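Local coordinates for protein jasmonate-induced oxygenase 2 (Arabidopsis thaliana, PDB 6LSV) that oxidises the plant hormone jasmonate to 12-hydroxyjasmonate with a ferrous iron cofactor, consuming 2-oxoglutarate and molecular oxygen, at residues F78-H83 and F263-G268. Residues are numbered along the deposited sequence; the frame is centred on the assembly and turned at random.
Sequences FQVVNH and FIVNIG
F78 and V265 sit opposite each other on two antiparallel strands and trade a pair of backbone hydrogen bonds; the one from V265 N to F78 O is the shorter, at 2.8 Å, and nearly straight. V80 and F263 repeat the exchange two residues along, with V80 N 3.0 Å from F263 O. Between these two hydrogen-bonded pairs lies the non-hydrogen-bonded pair Q79 and I264.

The F78 ring lies over V265. Its CG is placed between the backbone N and the carbonyl carbon (chi1 58°), which brings the ring alongside the valine, and V265 CB makes a CH-pi contact 3.9 Å from the centroid of the F78 ring. CE1 and CZ pack against V265 CB and CG1, while V265 CG2 turns to V80 CG1.

F263 can be followed outward from the strand. From F263 CB, 4.0 Å from V80 CG2, the ring reaches out so that F263 CD2 stands over the centre of the H83 imidazole and F263 CE2 comes to 3.5 Å from H83 CE1. The two rings are oblique, their planes at 46°. H83 is held from its NE2 by the carbonyl oxygen of H261, just before the strand. Helix 161-186 packs on the face that carries F263 and V265, with Y168, L172 and L175 against F263 and I179 against V265.

On the other face, Q79 runs extended, its CG passing beside F263 O, and its OE1 accepts a hydrogen bond from the backbone N of H259. The I264 side chain lies about 7 Å from the bound 2-oxoglutarate. Through the four backbone bonds strand 77-81, from the N-terminal region, is added beside strand 263-267 to the major sheet of the double-stranded beta-helix (jelly-roll) core characteristic of 2-oxoglutarate-dependent dioxygenases.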
ATOM      1  N   PHE A  78      10.077  -3.351  -6.997  1.00 22.33           N
ATOM      2  CA  PHE A  78      10.513  -3.261  -8.382  1.00 27.78           C
ATOM      3  C   PHE A  78       9.358  -2.729  -9.221  1.00 23.88           C
ATOM      4  O   PHE A  78       8.198  -2.751  -8.804  1.00 20.74           O
ATOM      5  CB  PHE A  78      11.024  -4.612  -8.917  1.00 24.32           C
ATOM      6  CG  PHE A  78      10.016  -5.730  -8.851  1.00 21.19           C
ATOM      7  CD1 PHE A  78       9.655  -6.293  -7.636  1.00 27.23           C
ATOM      8  CD2 PHE A  78       9.450  -6.234 -10.006  1.00 23.73           C
ATOM      9  CE1 PHE A  78       8.734  -7.324  -7.575  1.00 24.12           C
ATOM     10  CE2 PHE A  78       8.531  -7.269  -9.952  1.00 26.90           C
ATOM     11  CZ  PHE A  78       8.171  -7.811  -8.734  1.00 25.25           C
ATOM     12  N   GLN A  79       9.693  -2.236 -10.410  1.00 24.38           N
ATOM     13  CA  GLN A  79       8.746  -1.569 -11.292  1.00 26.67           C
ATOM     14  C   GLN A  79       8.560  -2.405 -12.550  1.00 29.43           C
ATOM     15  O   GLN A  79       9.543  -2.801 -13.185  1.00 34.35           O
ATOM     16  CB  GLN A  79       9.244  -0.165 -11.642  1.00 29.52           C
ATOM     17  CG  GLN A  79       8.222   0.730 -12.306  1.00 32.49           C
ATOM     18  CD  GLN A  79       8.735   2.145 -12.489  1.00 36.50           C
ATOM     19  OE1 GLN A  79       7.972   3.108 -12.394  1.00 33.65           O
ATOM     20  NE2 GLN A  79      10.033   2.279 -12.745  1.00 25.01           N
ATOM     21  N   VAL A  80       7.306  -2.669 -12.913  1.00 26.16           N
ATOM     22  CA  VAL A  80       6.983  -3.561 -14.021  1.00 24.37           C
ATOM     23  C   VAL A  80       6.268  -2.780 -15.117  1.00 28.28           C
ATOM     24  O   VAL A  80       5.375  -1.972 -14.838  1.00 28.56           O
ATOM     25  CB  VAL A  80       6.140  -4.765 -13.556  1.00 23.31           C
ATOM     26  CG1 VAL A  80       6.875  -5.525 -12.476  1.00 29.22           C
ATOM     27  CG2 VAL A  80       4.779  -4.321 -13.040  1.00 22.33           C
ATOM     28  N   VAL A  81       6.685  -3.013 -16.362  1.00 32.61           N
ATOM     29  CA  VAL A  81       6.003  -2.522 -17.551  1.00 25.41           C
ATOM     30  C   VAL A  81       5.541  -3.729 -18.358  1.00 29.93           C
ATOM     31  O   VAL A  81       5.986  -4.858 -18.138  1.00 33.65           O
ATOM     32  CB  VAL A  81       6.900  -1.605 -18.411  1.00 26.29           C
ATOM     33  CG1 VAL A  81       7.452  -0.457 -17.584  1.00 27.60           C
ATOM     34  CG2 VAL A  81       8.030  -2.402 -19.024  1.00 24.72           C
ATOM     35  N   ASN A  82       4.638  -3.476 -19.306  1.00 33.91           N
ATOM     36  CA  ASN A  82       4.098  -4.513 -20.189  1.00 36.25           C
ATOM     37  C   ASN A  82       3.546  -5.681 -19.376  1.00 37.30           C
ATOM     38  O   ASN A  82       3.990  -6.825 -19.489  1.00 33.83           O
ATOM     39  CB  ASN A  82       5.160  -4.999 -21.178  1.00 39.54           C
ATOM     40  CG  ASN A  82       5.613  -3.914 -22.128  1.00 39.08           C
ATOM     41  OD1 ASN A  82       4.839  -3.031 -22.496  1.00 42.47           O
ATOM     42  ND2 ASN A  82       6.879  -3.969 -22.524  1.00 35.27           N
ATOM     43  N   HIS A  83       2.552  -5.366 -18.547  1.00 30.23           N
ATOM     44  CA  HIS A  83       2.085  -6.265 -17.500  1.00 23.99           C
ATOM     45  C   HIS A  83       0.688  -6.817 -17.760  1.00 30.00           C
ATOM     46  O   HIS A  83       0.139  -7.515 -16.901  1.00 32.00           O
ATOM     47  CB  HIS A  83       2.127  -5.536 -16.158  1.00 24.93           C
ATOM     48  CG  HIS A  83       1.796  -4.079 -16.257  1.00 27.42           C
ATOM     49  ND1 HIS A  83       0.580  -3.623 -16.718  1.00 25.49           N
ATOM     50  CD2 HIS A  83       2.524  -2.977 -15.963  1.00 28.61           C
ATOM     51  CE1 HIS A  83       0.571  -2.302 -16.700  1.00 28.79           C
ATOM     52  NE2 HIS A  83       1.739  -1.884 -16.246  1.00 33.20           N
ATOM     53  N   PHE A 263       3.520  -0.230 -12.973  1.00 30.47           N
ATOM     54  CA  PHE A 263       3.193  -0.382 -11.565  1.00 22.94           C
ATOM     55  C   PHE A 263       4.480  -0.489 -10.761  1.00 25.76           C
ATOM     56  O   PHE A 263       5.549  -0.803 -11.292  1.00 30.06           O
ATOM     57  CB  PHE A 263       2.340  -1.629 -11.310  1.00 21.06           C
ATOM     58  CG  PHE A 263       0.945  -1.535 -11.844  1.00 26.31           C
ATOM     59  CD1 PHE A 263       0.015  -0.696 -11.250  1.00 21.03           C
ATOM     60  CD2 PHE A 263       0.552  -2.313 -12.921  1.00 25.82           C
ATOM     61  CE1 PHE A 263      -1.273  -0.622 -11.729  1.00 22.81           C
ATOM     62  CE2 PHE A 263      -0.738  -2.243 -13.409  1.00 23.06           C
ATOM     63  CZ  PHE A 263      -1.654  -1.399 -12.809  1.00 27.16           C
ATOM     64  N   ILE A 264       4.368  -0.224  -9.467  1.00 28.20           N
ATOM     65  CA  ILE A 264       5.422  -0.537  -8.514  1.00 23.40           C
ATOM     66  C   ILE A 264       4.921  -1.683  -7.652  1.00 24.18           C
ATOM     67  O   ILE A 264       3.819  -1.611  -7.089  1.00 26.22           O
ATOM     68  CB  ILE A 264       5.815   0.684  -7.665  1.00 23.60           C
ATOM     69  CG1 ILE A 264       6.587   1.689  -8.524  1.00 25.68           C
ATOM     70  CG2 ILE A 264       6.659   0.252  -6.475  1.00 21.57           C
ATOM     71  CD1 ILE A 264       6.632   3.087  -7.954  1.00 25.73           C
ATOM     72  N   VAL A 265       5.702  -2.753  -7.588  1.00 22.39           N
ATOM     73  CA  VAL A 265       5.364  -3.934  -6.806  1.00 21.99           C
ATOM     74  C   VAL A 265       6.108  -3.833  -5.484  1.00 22.18           C
ATOM     75  O   VAL A 265       7.344  -3.791  -5.461  1.00 26.52           O
ATOM     76  CB  VAL A 265       5.721  -5.226  -7.559  1.00 22.71           C
ATOM     77  CG1 VAL A 265       5.251  -6.449  -6.791  1.00 18.03           C
ATOM     78  CG2 VAL A 265       5.118  -5.208  -8.954  1.00 21.03           C
ATOM     79  N   ASN A 266       5.363  -3.770  -4.386  1.00 24.77           N
ATOM     80  CA  ASN A 266       5.941  -3.673  -3.054  1.00 24.55           C
ATOM     81  C   ASN A 266       5.864  -5.027  -2.369  1.00 27.27           C
ATOM     82  O   ASN A 266       4.789  -5.632  -2.303  1.00 27.82           O
ATOM     83  CB  ASN A 266       5.214  -2.627  -2.206  1.00 28.20           C
ATOM     84  CG  ASN A 266       5.577  -1.205  -2.585  1.00 35.29           C
ATOM     85  OD1 ASN A 266       6.559  -0.967  -3.288  1.00 39.58           O
ATOM     86  ND2 ASN A 266       4.789  -0.247  -2.109  1.00 35.50           N
ATOM     87  N   ILE A 267       7.004  -5.503  -1.872  1.00 25.77           N
ATOM     88  CA  ILE A 267       6.995  -6.634  -0.955  1.00 23.50           C
ATOM     89  C   ILE A 267       6.353  -6.190   0.352  1.00 24.02           C
ATOM     90  O   ILE A 267       6.732  -5.162   0.929  1.00 23.73           O
ATOM     91  CB  ILE A 267       8.420  -7.160  -0.726  1.00 26.32           C
ATOM     92  CG1 ILE A 267       9.047  -7.638  -2.043  1.00 24.94           C
ATOM     93  CG2 ILE A 267       8.423  -8.268   0.323  1.00 20.97           C
ATOM     94  CD1 ILE A 267       8.438  -8.910  -2.593  1.00 22.45           C
ATOM     95  N   GLY A 268       5.362  -6.946   0.816  1.00 18.98           N
ATOM     96  CA  GLY A 268       4.717  -6.630   2.072  1.00 18.60           C
ATOM     97  C   GLY A 268       5.313  -7.389   3.248  1.00 25.87           C
ATOM     98  O   GLY A 268       6.180  -8.252   3.090  1.00 20.30           O
TER